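Local coordinates for protein adenine phosphoribosyltransferase (Leishmania donovani, PDB 1QB7) that probably catalyses the magnesium-dependent transfer of a phosphoribosyl group from 5-phospho-alpha-D-ribose 1-diphosphate to adenine, giving AMP and diphosphate in purine salvage, at residues A[42-47]-A[82-87]; A[24-29]-A[145-150]; A[66-71]-A[168-173]. One frame throughout, in Å; residues are numbered along the deposited sequence.

Interaction 1 (A[42-47]-A[82-87]). With ADE (adenine), chain C.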
loop_
_atom_site.group_PDB
_atom_site.type_symbol
_atom_site.label_atom_id
_atom_site.label_comp_id
_atom_site.label_asym_id
_atom_site.label_seq_id
_atom_site.Cartn_x
_atom_site.Cartn_y
_atom_site.Cartn_z
ATOM N N ALA A 42 14.052 2.975 9.313
ATOM C CA ALA A 42 13.867 3.970 8.255
ATOM C C ALA A 42 12.394 4.096 7.874
ATOM O O ALA A 42 11.840 3.223 7.214
ATOM C CB ALA A 42 14.700 3.615 7.042
ATOM N N ASP A 43 11.786 5.207 8.277
ATOM C CA ASP A 43 10.369 5.479 8.043
ATOM C C ASP A 43 9.978 5.782 6.582
ATOM O O ASP A 43 10.389 6.795 6.009
ATOM C CB ASP A 43 9.947 6.624 8.969
ATOM C CG ASP A 43 8.451 6.865 8.979
ATOM O OD1 ASP A 43 7.677 6.022 8.486
ATOM O OD2 ASP A 43 8.052 7.922 9.498
ATOM N N VAL A 44 9.143 4.917 6.006
ATOM C CA VAL A 44 8.697 5.097 4.628
ATOM C C VAL A 44 7.872 6.386 4.476
ATOM O O VAL A 44 7.815 6.979 3.399
ATOM C CB VAL A 44 7.909 3.857 4.131
ATOM C CG1 VAL A 44 6.531 3.792 4.776
ATOM C CG2 VAL A 44 7.820 3.859 2.611
ATOM N N SER A 45 7.280 6.846 5.577
ATOM C CA SER A 45 6.485 8.075 5.558
ATOM C C SER A 45 7.331 9.300 5.237
ATOM O O SER A 45 6.829 10.260 4.664
ATOM C CB SER A 45 5.772 8.295 6.893
ATOM O OG SER A 45 4.744 7.343 7.079
ATOM N N SER A 46 8.604 9.283 5.630
ATOM C CA SER A 46 9.486 10.413 5.343
ATOM C C SER A 46 9.689 10.534 3.829
ATOM O O SER A 46 10.075 11.586 3.326
ATOM C CB SER A 46 10.831 10.256 6.056
ATOM O OG SER A 46 11.520 9.115 5.598
ATOM N N ILE A 47 9.412 9.453 3.109
ATOM C CA ILE A 47 9.540 9.440 1.659
ATOM C C ILE A 47 8.205 9.806 0.996
ATOM O O ILE A 47 8.150 10.721 0.163
ATOM C CB ILE A 47 10.033 8.052 1.156
ATOM C CG1 ILE A 47 11.405 7.734 1.763
ATOM C CG2 ILE A 47 10.078 8.003 -0.369
ATOM C CD1 ILE A 47 12.409 8.895 1.698
ATOM N N GLY A 82 5.484 -1.839 -0.108
ATOM C CA GLY A 82 5.741 -1.981 -1.533
ATOM C C GLY A 82 4.539 -1.471 -2.326
ATOM O O GLY A 82 4.657 -1.114 -3.503
ATOM N N PHE A 83 3.376 -1.444 -1.672
ATOM C CA PHE A 83 2.129 -0.963 -2.273
ATOM C C PHE A 83 2.206 0.542 -2.511
ATOM O O PHE A 83 1.473 1.092 -3.330
ATOM C CB PHE A 83 0.944 -1.217 -1.332
ATOM C CG PHE A 83 0.561 -2.665 -1.181
ATOM C CD1 PHE A 83 1.328 -3.685 -1.743
ATOM C CD2 PHE A 83 -0.595 -3.008 -0.480
ATOM C CE1 PHE A 83 0.948 -5.025 -1.606
ATOM C CE2 PHE A 83 -0.981 -4.337 -0.340
ATOM C CZ PHE A 83 -0.208 -5.349 -0.906
ATOM N N LEU A 84 3.083 1.201 -1.764
ATOM C CA LEU A 84 3.262 2.641 -1.844
ATOM C C LEU A 84 3.985 3.126 -3.088
ATOM O O LEU A 84 3.799 4.269 -3.503
ATOM C CB LEU A 84 4.026 3.133 -0.610
ATOM C CG LEU A 84 3.360 2.896 0.747
ATOM C CD1 LEU A 84 4.367 3.123 1.857
ATOM C CD2 LEU A 84 2.166 3.816 0.904
ATOM N N PHE A 85 4.808 2.268 -3.681
ATOM C CA PHE A 85 5.582 2.671 -4.847
ATOM C C PHE A 85 5.245 1.934 -6.133
ATOM O O PHE A 85 5.361 2.494 -7.228
ATOM C CB PHE A 85 7.074 2.521 -4.543
ATOM C CG PHE A 85 7.508 3.240 -3.301
ATOM C CD1 PHE A 85 7.769 4.609 -3.328
ATOM C CD2 PHE A 85 7.630 2.553 -2.092
ATOM C CE1 PHE A 85 8.138 5.284 -2.173
ATOM C CE2 PHE A 85 8.000 3.221 -0.929
ATOM C CZ PHE A 85 8.254 4.589 -0.970
ATOM N N GLY A 86 4.819 0.684 -5.991
ATOM C CA GLY A 86 4.488 -0.131 -7.143
ATOM C C GLY A 86 3.440 0.423 -8.089
ATOM O O GLY A 86 3.724 0.613 -9.272
ATOM N N PRO A 87 2.224 0.712 -7.597
ATOM C CA PRO A 87 1.129 1.246 -8.421
ATOM C C PRO A 87 1.443 2.503 -9.231
ATOM O O PRO A 87 1.009 2.615 -10.378
ATOM C CB PRO A 87 0.018 1.492 -7.399
ATOM C CG PRO A 87 0.268 0.420 -6.371
ATOM C CD PRO A 87 1.772 0.474 -6.213
HETATM N N9 ADE C . 13.904 -4.024 9.066
HETATM C C8 ADE C . 12.636 -4.016 8.625
HETATM N N7 ADE C . 12.183 -2.797 8.318
HETATM C C5 ADE C . 13.251 -1.977 8.586
HETATM C C6 ADE C . 13.438 -0.594 8.483
HETATM N N6 ADE C . 12.474 0.216 8.048
HETATM N N1 ADE C . 14.657 -0.110 8.845
HETATM C C2 ADE C . 15.605 -0.950 9.277
HETATM N N3 ADE C . 15.535 -2.278 9.416
HETATM C C4 ADE C . 14.315 -2.720 9.048
#

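Interaction 2 (A[24-29]-A[145-150]). With ADE (adenine), chain C.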
loop_
_atom_site.group_PDB
_atom_site.type_symbol
_atom_site.label_atom_id
_atom_site.label_comp_id
_atom_site.label_asym_id
_atom_site.label_seq_id
_atom_site.Cartn_x
_atom_site.Cartn_y
_atom_site.Cartn_z
ATOM N N LYS A 24 18.384 13.317 1.900
ATOM C CA LYS A 24 17.855 14.537 2.496
ATOM C C LYS A 24 16.495 14.312 3.155
ATOM O O LYS A 24 16.242 14.815 4.248
ATOM C CB LYS A 24 17.744 15.624 1.420
ATOM C CG LYS A 24 17.123 16.937 1.878
ATOM C CD LYS A 24 16.899 17.875 0.689
ATOM C CE LYS A 24 16.060 19.099 1.059
ATOM N NZ LYS A 24 16.741 19.998 2.034
ATOM N N SER A 25 15.640 13.531 2.501
ATOM C CA SER A 25 14.291 13.252 2.997
ATOM C C SER A 25 14.150 12.193 4.082
ATOM O O SER A 25 13.361 12.367 5.009
ATOM C CB SER A 25 13.368 12.875 1.838
ATOM O OG SER A 25 13.323 13.905 0.870
ATOM N N TYR A 26 14.888 11.094 3.968
ATOM C CA TYR A 26 14.775 10.011 4.941
ATOM C C TYR A 26 14.907 10.394 6.405
ATOM O O TYR A 26 15.691 11.273 6.777
ATOM C CB TYR A 26 15.774 8.891 4.634
ATOM C CG TYR A 26 15.153 7.630 4.063
ATOM C CD1 TYR A 26 14.140 6.950 4.747
ATOM C CD2 TYR A 26 15.574 7.118 2.836
ATOM C CE1 TYR A 26 13.558 5.792 4.217
ATOM C CE2 TYR A 26 15.003 5.968 2.300
ATOM C CZ TYR A 26 13.995 5.311 2.993
ATOM O OH TYR A 26 13.408 4.198 2.444
ATOM N N ARG A 27 14.072 9.762 7.225
ATOM C CA ARG A 27 14.102 9.949 8.675
ATOM C C ARG A 27 14.045 8.565 9.285
ATOM O O ARG A 27 13.272 7.713 8.842
ATOM C CB ARG A 27 12.918 10.776 9.186
ATOM C CG ARG A 27 12.971 12.250 8.827
ATOM C CD ARG A 27 14.187 12.937 9.419
ATOM N NE ARG A 27 14.237 14.357 9.075
ATOM C CZ ARG A 27 14.702 14.850 7.928
ATOM N NH1 ARG A 27 15.182 14.044 6.989
ATOM N NH2 ARG A 27 14.695 16.160 7.726
ATOM N N TRP A 28 14.927 8.316 10.244
ATOM C CA TRP A 28 14.951 7.035 10.933
ATOM C C TRP A 28 14.660 7.267 12.411
ATOM O O TRP A 28 14.880 8.364 12.939
ATOM C CB TRP A 28 16.286 6.306 10.731
ATOM C CG TRP A 28 17.498 7.013 11.266
ATOM C CD1 TRP A 28 18.405 7.738 10.549
ATOM C CD2 TRP A 28 17.969 7.010 12.623
ATOM N NE1 TRP A 28 19.414 8.180 11.369
ATOM C CE2 TRP A 28 19.172 7.748 12.646
ATOM C CE3 TRP A 28 17.492 6.448 13.818
ATOM C CZ2 TRP A 28 19.908 7.942 13.822
ATOM C CZ3 TRP A 28 18.226 6.641 14.989
ATOM C CH2 TRP A 28 19.422 7.383 14.979
ATOM N N TYR A 29 14.159 6.230 13.070
ATOM C CA TYR A 29 13.804 6.318 14.481
ATOM C C TYR A 29 14.388 5.166 15.276
ATOM O O TYR A 29 14.472 4.043 14.780
ATOM C CB TYR A 29 12.275 6.307 14.642
ATOM C CG TYR A 29 11.578 7.456 13.957
ATOM C CD1 TYR A 29 11.334 7.430 12.579
ATOM C CD2 TYR A 29 11.189 8.586 14.675
ATOM C CE1 TYR A 29 10.730 8.500 11.938
ATOM C CE2 TYR A 29 10.578 9.663 14.040
ATOM C CZ TYR A 29 10.357 9.611 12.673
ATOM O OH TYR A 29 9.786 10.677 12.035
ATOM N N ASP A 145 9.668 -3.227 -2.773
ATOM C CA ASP A 145 9.390 -3.008 -1.355
ATOM C C ASP A 145 10.237 -1.781 -0.999
ATOM O O ASP A 145 11.106 -1.382 -1.777
ATOM C CB ASP A 145 9.831 -4.230 -0.534
ATOM C CG ASP A 145 9.232 -4.259 0.874
ATOM O OD1 ASP A 145 8.361 -3.423 1.204
ATOM O OD2 ASP A 145 9.632 -5.147 1.650
ATOM N N ASP A 146 10.011 -1.181 0.163
ATOM C CA ASP A 146 10.776 0.009 0.516
ATOM C C ASP A 146 12.188 -0.250 1.026
ATOM O O ASP A 146 13.139 0.387 0.576
ATOM C CB ASP A 146 10.001 0.891 1.501
ATOM C CG ASP A 146 9.882 0.275 2.884
ATOM O OD1 ASP A 146 9.743 -0.961 3.005
ATOM O OD2 ASP A 146 9.915 1.044 3.862
ATOM N N VAL A 147 12.325 -1.196 1.946
ATOM C CA VAL A 147 13.624 -1.506 2.535
ATOM C C VAL A 147 14.023 -2.973 2.378
ATOM O O VAL A 147 13.201 -3.869 2.572
ATOM C CB VAL A 147 13.632 -1.165 4.061
ATOM C CG1 VAL A 147 14.979 -1.496 4.677
ATOM C CG2 VAL A 147 13.302 0.301 4.289
ATOM N N LEU A 148 15.264 -3.215 1.955
ATOM C CA LEU A 148 15.759 -4.584 1.858
ATOM C C LEU A 148 16.577 -4.773 3.131
ATOM O O LEU A 148 17.679 -4.236 3.252
ATOM C CB LEU A 148 16.651 -4.806 0.636
ATOM C CG LEU A 148 17.162 -6.256 0.544
ATOM C CD1 LEU A 148 16.015 -7.213 0.289
ATOM C CD2 LEU A 148 18.201 -6.392 -0.541
ATOM N N ALA A 149 15.987 -5.454 4.108
ATOM C CA ALA A 149 16.649 -5.708 5.381
ATOM C C ALA A 149 17.182 -7.142 5.434
ATOM O O ALA A 149 18.260 -7.411 4.917
ATOM C CB ALA A 149 15.696 -5.432 6.523
ATOM N N THR A 150 16.431 -8.066 6.029
ATOM C CA THR A 150 16.874 -9.463 6.103
ATOM C C THR A 150 16.580 -10.245 4.817
ATOM O O THR A 150 17.152 -11.309 4.588
ATOM C CB THR A 150 16.252 -10.208 7.298
ATOM O OG1 THR A 150 14.829 -10.265 7.142
ATOM C CG2 THR A 150 16.597 -9.506 8.599
HETATM N N9 ADE C . 13.904 -4.024 9.066
HETATM C C8 ADE C . 12.636 -4.016 8.625
HETATM N N7 ADE C . 12.183 -2.797 8.318
HETATM C C5 ADE C . 13.251 -1.977 8.586
HETATM C C6 ADE C . 13.438 -0.594 8.483
HETATM N N6 ADE C . 12.474 0.216 8.048
HETATM N N1 ADE C . 14.657 -0.110 8.845
HETATM C C2 ADE C . 15.605 -0.950 9.277
HETATM N N3 ADE C . 15.535 -2.278 9.416
HETATM C C4 ADE C . 14.315 -2.720 9.048
HETATM O O HOH W 1 11.413 3.418 4.212
#

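Interaction 3 (A[66-71]-A[168-173])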
loop_
_atom_site.group_PDB
_atom_site.type_symbol
_atom_site.label_atom_id
_atom_site.label_comp_id
_atom_site.label_asym_id
_atom_site.label_seq_id
_atom_site.Cartn_x
_atom_site.Cartn_y
_atom_site.Cartn_z
ATOM N N ARG A 66 11.010 1.593 -18.954
ATOM C CA ARG A 66 10.634 1.936 -20.331
ATOM C C ARG A 66 11.835 1.719 -21.248
ATOM O O ARG A 66 11.686 1.356 -22.416
ATOM C CB ARG A 66 10.169 3.395 -20.438
ATOM C CG ARG A 66 8.732 3.607 -20.018
ATOM C CD ARG A 66 8.246 5.026 -20.297
ATOM N NE ARG A 66 6.827 5.168 -19.958
ATOM C CZ ARG A 66 6.266 6.280 -19.485
ATOM N NH1 ARG A 66 6.999 7.368 -19.298
ATOM N NH2 ARG A 66 4.979 6.290 -19.149
ATOM N N ALA A 67 13.026 1.935 -20.695
ATOM C CA ALA A 67 14.274 1.764 -21.423
ATOM C C ALA A 67 14.737 0.307 -21.417
ATOM O O ALA A 67 15.561 -0.098 -22.239
ATOM C CB ALA A 67 15.352 2.655 -20.814
ATOM N N MET A 68 14.180 -0.489 -20.509
ATOM C CA MET A 68 14.559 -1.891 -20.376
ATOM C C MET A 68 14.084 -2.798 -21.511
ATOM O O MET A 68 12.979 -2.635 -22.039
ATOM C CB MET A 68 14.067 -2.426 -19.032
ATOM C CG MET A 68 14.715 -3.715 -18.592
ATOM S SD MET A 68 14.308 -4.097 -16.886
ATOM C CE MET A 68 15.389 -3.006 -15.994
ATOM N N SER A 69 14.926 -3.767 -21.865
ATOM C CA SER A 69 14.612 -4.717 -22.925
ATOM C C SER A 69 15.189 -6.109 -22.626
ATOM O O SER A 69 16.390 -6.251 -22.378
ATOM C CB SER A 69 15.135 -4.204 -24.269
ATOM O OG SER A 69 14.685 -5.029 -25.331
ATOM N N PRO A 70 14.321 -7.140 -22.556
ATOM C CA PRO A 70 12.866 -7.042 -22.741
ATOM C C PRO A 70 12.202 -6.360 -21.541
ATOM O O PRO A 70 12.669 -6.481 -20.402
ATOM C CB PRO A 70 12.442 -8.506 -22.884
ATOM C CG PRO A 70 13.427 -9.229 -22.012
ATOM C CD PRO A 70 14.732 -8.543 -22.357
ATOM N N ALA A 71 11.135 -5.615 -21.816
ATOM C CA ALA A 71 10.405 -4.880 -20.790
ATOM C C ALA A 71 9.649 -5.759 -19.786
ATOM O O ALA A 71 9.212 -6.869 -20.110
ATOM C CB ALA A 71 9.449 -3.899 -21.450
ATOM N N VAL A 168 12.118 -13.401 -12.555
ATOM C CA VAL A 168 12.289 -12.167 -11.796
ATOM C C VAL A 168 13.230 -11.242 -12.571
ATOM O O VAL A 168 14.326 -11.654 -12.969
ATOM C CB VAL A 168 12.897 -12.459 -10.397
ATOM C CG1 VAL A 168 13.316 -11.166 -9.700
ATOM C CG2 VAL A 168 11.896 -13.227 -9.546
ATOM N N VAL A 169 12.775 -10.018 -12.832
ATOM C CA VAL A 169 13.586 -9.031 -13.534
ATOM C C VAL A 169 14.649 -8.564 -12.551
ATOM O O VAL A 169 15.849 -8.624 -12.835
ATOM C CB VAL A 169 12.737 -7.820 -13.995
ATOM C CG1 VAL A 169 13.624 -6.713 -14.547
ATOM C CG2 VAL A 169 11.743 -8.263 -15.054
ATOM N N GLU A 170 14.189 -8.139 -11.379
ATOM C CA GLU A 170 15.062 -7.669 -10.315
ATOM C C GLU A 170 14.247 -7.358 -9.070
ATOM O O GLU A 170 13.028 -7.187 -9.138
ATOM C CB GLU A 170 15.817 -6.405 -10.752
ATOM C CG GLU A 170 14.912 -5.214 -11.023
ATOM C CD GLU A 170 15.579 -4.117 -11.826
ATOM O OE1 GLU A 170 16.594 -4.384 -12.497
ATOM O OE2 GLU A 170 15.078 -2.979 -11.795
ATOM N N MET A 171 14.930 -7.353 -7.929
ATOM C CA MET A 171 14.326 -7.020 -6.651
ATOM C C MET A 171 14.756 -5.581 -6.407
ATOM O O MET A 171 15.951 -5.303 -6.311
ATOM C CB MET A 171 14.880 -7.923 -5.552
ATOM C CG MET A 171 14.493 -7.524 -4.124
ATOM S SD MET A 171 12.730 -7.624 -3.737
ATOM C CE MET A 171 12.549 -6.240 -2.606
ATOM N N VAL A 172 13.797 -4.660 -6.378
ATOM C CA VAL A 172 14.112 -3.253 -6.148
ATOM C C VAL A 172 13.625 -2.751 -4.796
ATOM O O VAL A 172 12.542 -3.111 -4.339
ATOM C CB VAL A 172 13.571 -2.333 -7.295
ATOM C CG1 VAL A 172 12.097 -2.552 -7.509
ATOM C CG2 VAL A 172 13.837 -0.853 -6.983
ATOM N N SER A 173 14.467 -1.961 -4.142
ATOM C CA SER A 173 14.137 -1.375 -2.852
ATOM C C SER A 173 14.605 0.079 -2.829
ATOM O O SER A 173 15.547 0.443 -3.532
ATOM C CB SER A 173 14.775 -2.172 -1.703
ATOM O OG SER A 173 16.186 -2.208 -1.787
#

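Interaction 1 (A[42-47]-A[82-87])
Asp43 O, just ahead of the Val44 that packs on Leu84 and Phe85, is gripped twice by Ser46. Ser46 OG donates to Asp43 O at 2.6 Å, nearly in line with the carbonyl bond (161°), and Ser46 N donates to Asp43 O at 3.1 Å. A third bond, from Ser45 N to Asp43 OD1 at 3.0 Å, comes from above the carboxylate plane and caps the turn that leads into helix 45-48. This turn presents Val44 and Ile47 to segment 82-87, and everything that crosses is hydrocarbon. Val44 CG2 meets Leu84 CD1 tip to tip at 3.6 Å. Val44 chi1 of 73° puts CG1 between the backbone N and the carbonyl carbon and leaves CG2 opposite the N; Val44 CG2 also lies 3.6 Å from Phe85 CE2. Ile47 CG2 comes to 3.8 Å from Phe85 CE1, and both methyls lie at the ring edge, near its plane. Leu84 CB, from the same segment as the ring, lies above one face toward the rim. Leu54 and Ile57 of helix 51-67 also touch Phe85. Ahead of this core, the backbone of Ala42 meets adenine: its N donates to ADE N1 (3.2 Å), and its O accepts from ADE N6 (3.2 Å). The chemistry implies a division of labour: the Ala42 main chain pairs with the base, alongside Arg81 NH2, while buried apolar contacts join the turn to segment 82-87.

Interaction 2 (A[24-29]-A[145-150])
Tyr26 reaches Asp146 and Val147 through an unusual chi1 of -107°, well away from a staggered value, which directs the ring so that OH is its atom nearest segment 145-150. On the other side, chi1 of 70° places Asp146 CG between the backbone N and the carbonyl carbon, and OD2 faces a bridging water. The two polar ends do not bond directly; this water lies 2.8 Å from Tyr26 OH, in the plane of the ring at its edge, and 2.8 Å from Asp146 OD2. Direct contact is slight: Tyr26 OH stays 4.3 Å from Asp146 O and 4.3 Å from Val147 CG2, and only 57 Å² is buried in all. The strongest partner of Asp146 is Arg81, whose NE forms a salt bridge with OD1; Arg81 NH2 also bonds adenine, so Asp146 probably helps to position a base-binding group.

Val147 and Ala149 approach the base itself, with Val147 CG2 3.9 Å from ADE N6 and Ala149 CB 3.4 Å from ADE N9. Behind Tyr26, the chain is tied down by Arg27 NH1, which donates to Lys24 O at 3.0 Å and to Tyr26 O at 2.8 Å, both acceptors lying in the guanidinium plane. Asp145, with Thr153, belongs to the magnesium site. Two adjacent acidic residues at the end of a core strand, running into a loop that binds nucleotide, belong to the PRPP-binding motif characteristic of type I phosphoribosyltransferases.

Interaction 3 (A[66-71]-A[168-173])
Met68 and Val169 join two layers of the type I phosphoribosyltransferase fold: the segment leaving helix 51-67 and strand 167-173 of the central sheet. The tight part is small. A chi1 of -163° points Met68 CG opposite the backbone N, which carries the thioether toward the strand, and Met68 SD meets Val169 CG1 tip to tip at 3.6 Å. Val169 itself has phi/psi of -73°/-53°, values outside the extended range, so the strand is locally distorted just where it receives the sulfur. Beside it, the buried Glu170 is engaged by helix 51-67: OE2 forms a salt bridge with Arg64 NE and a hydrogen bond with Tyr65 OH. Helix 152-163 touches Val168 and Met171 of the same strand.

The other side is loose. Ser69, Pro70 and Ala71 are exposed, with a cis peptide before Pro70, and no side chain among them comes within 7 Å of the strand; Ala71 O is instead bonded to Arg140 NE. With 105 Å² buried in all, the contact rests mainly on one side chain, Met68. Its bend at chi3 turns the terminal methyl toward the glutamate, leaving Met68 CE 3.9 Å from Glu170 OE1.

Interactions 1 and 2 are neighbours, their centres about 9 Å apart, and both touch adenine: one through the backbone of Ala42, the other through Val147 and Ala149. They are stitched together where Asp43 N lies 3.0 Å from Arg27 O, a probable hydrogen bond, and along the chain interaction 1 is nested within the loop closed by interaction 2. Interaction 3 is more remote, its centre about 21 Å from that of interaction 2, yet strand 167-173 lies next to strand 140-145, which ends at Asp145: Asp145 N to Val172 O, 3.3 Å, is a probable hydrogen bond. The nearest side-chain atoms of Glu170 and magnesium-binding Asp145 are about 12 Å apart; interaction 3 is packing away from the ligand site.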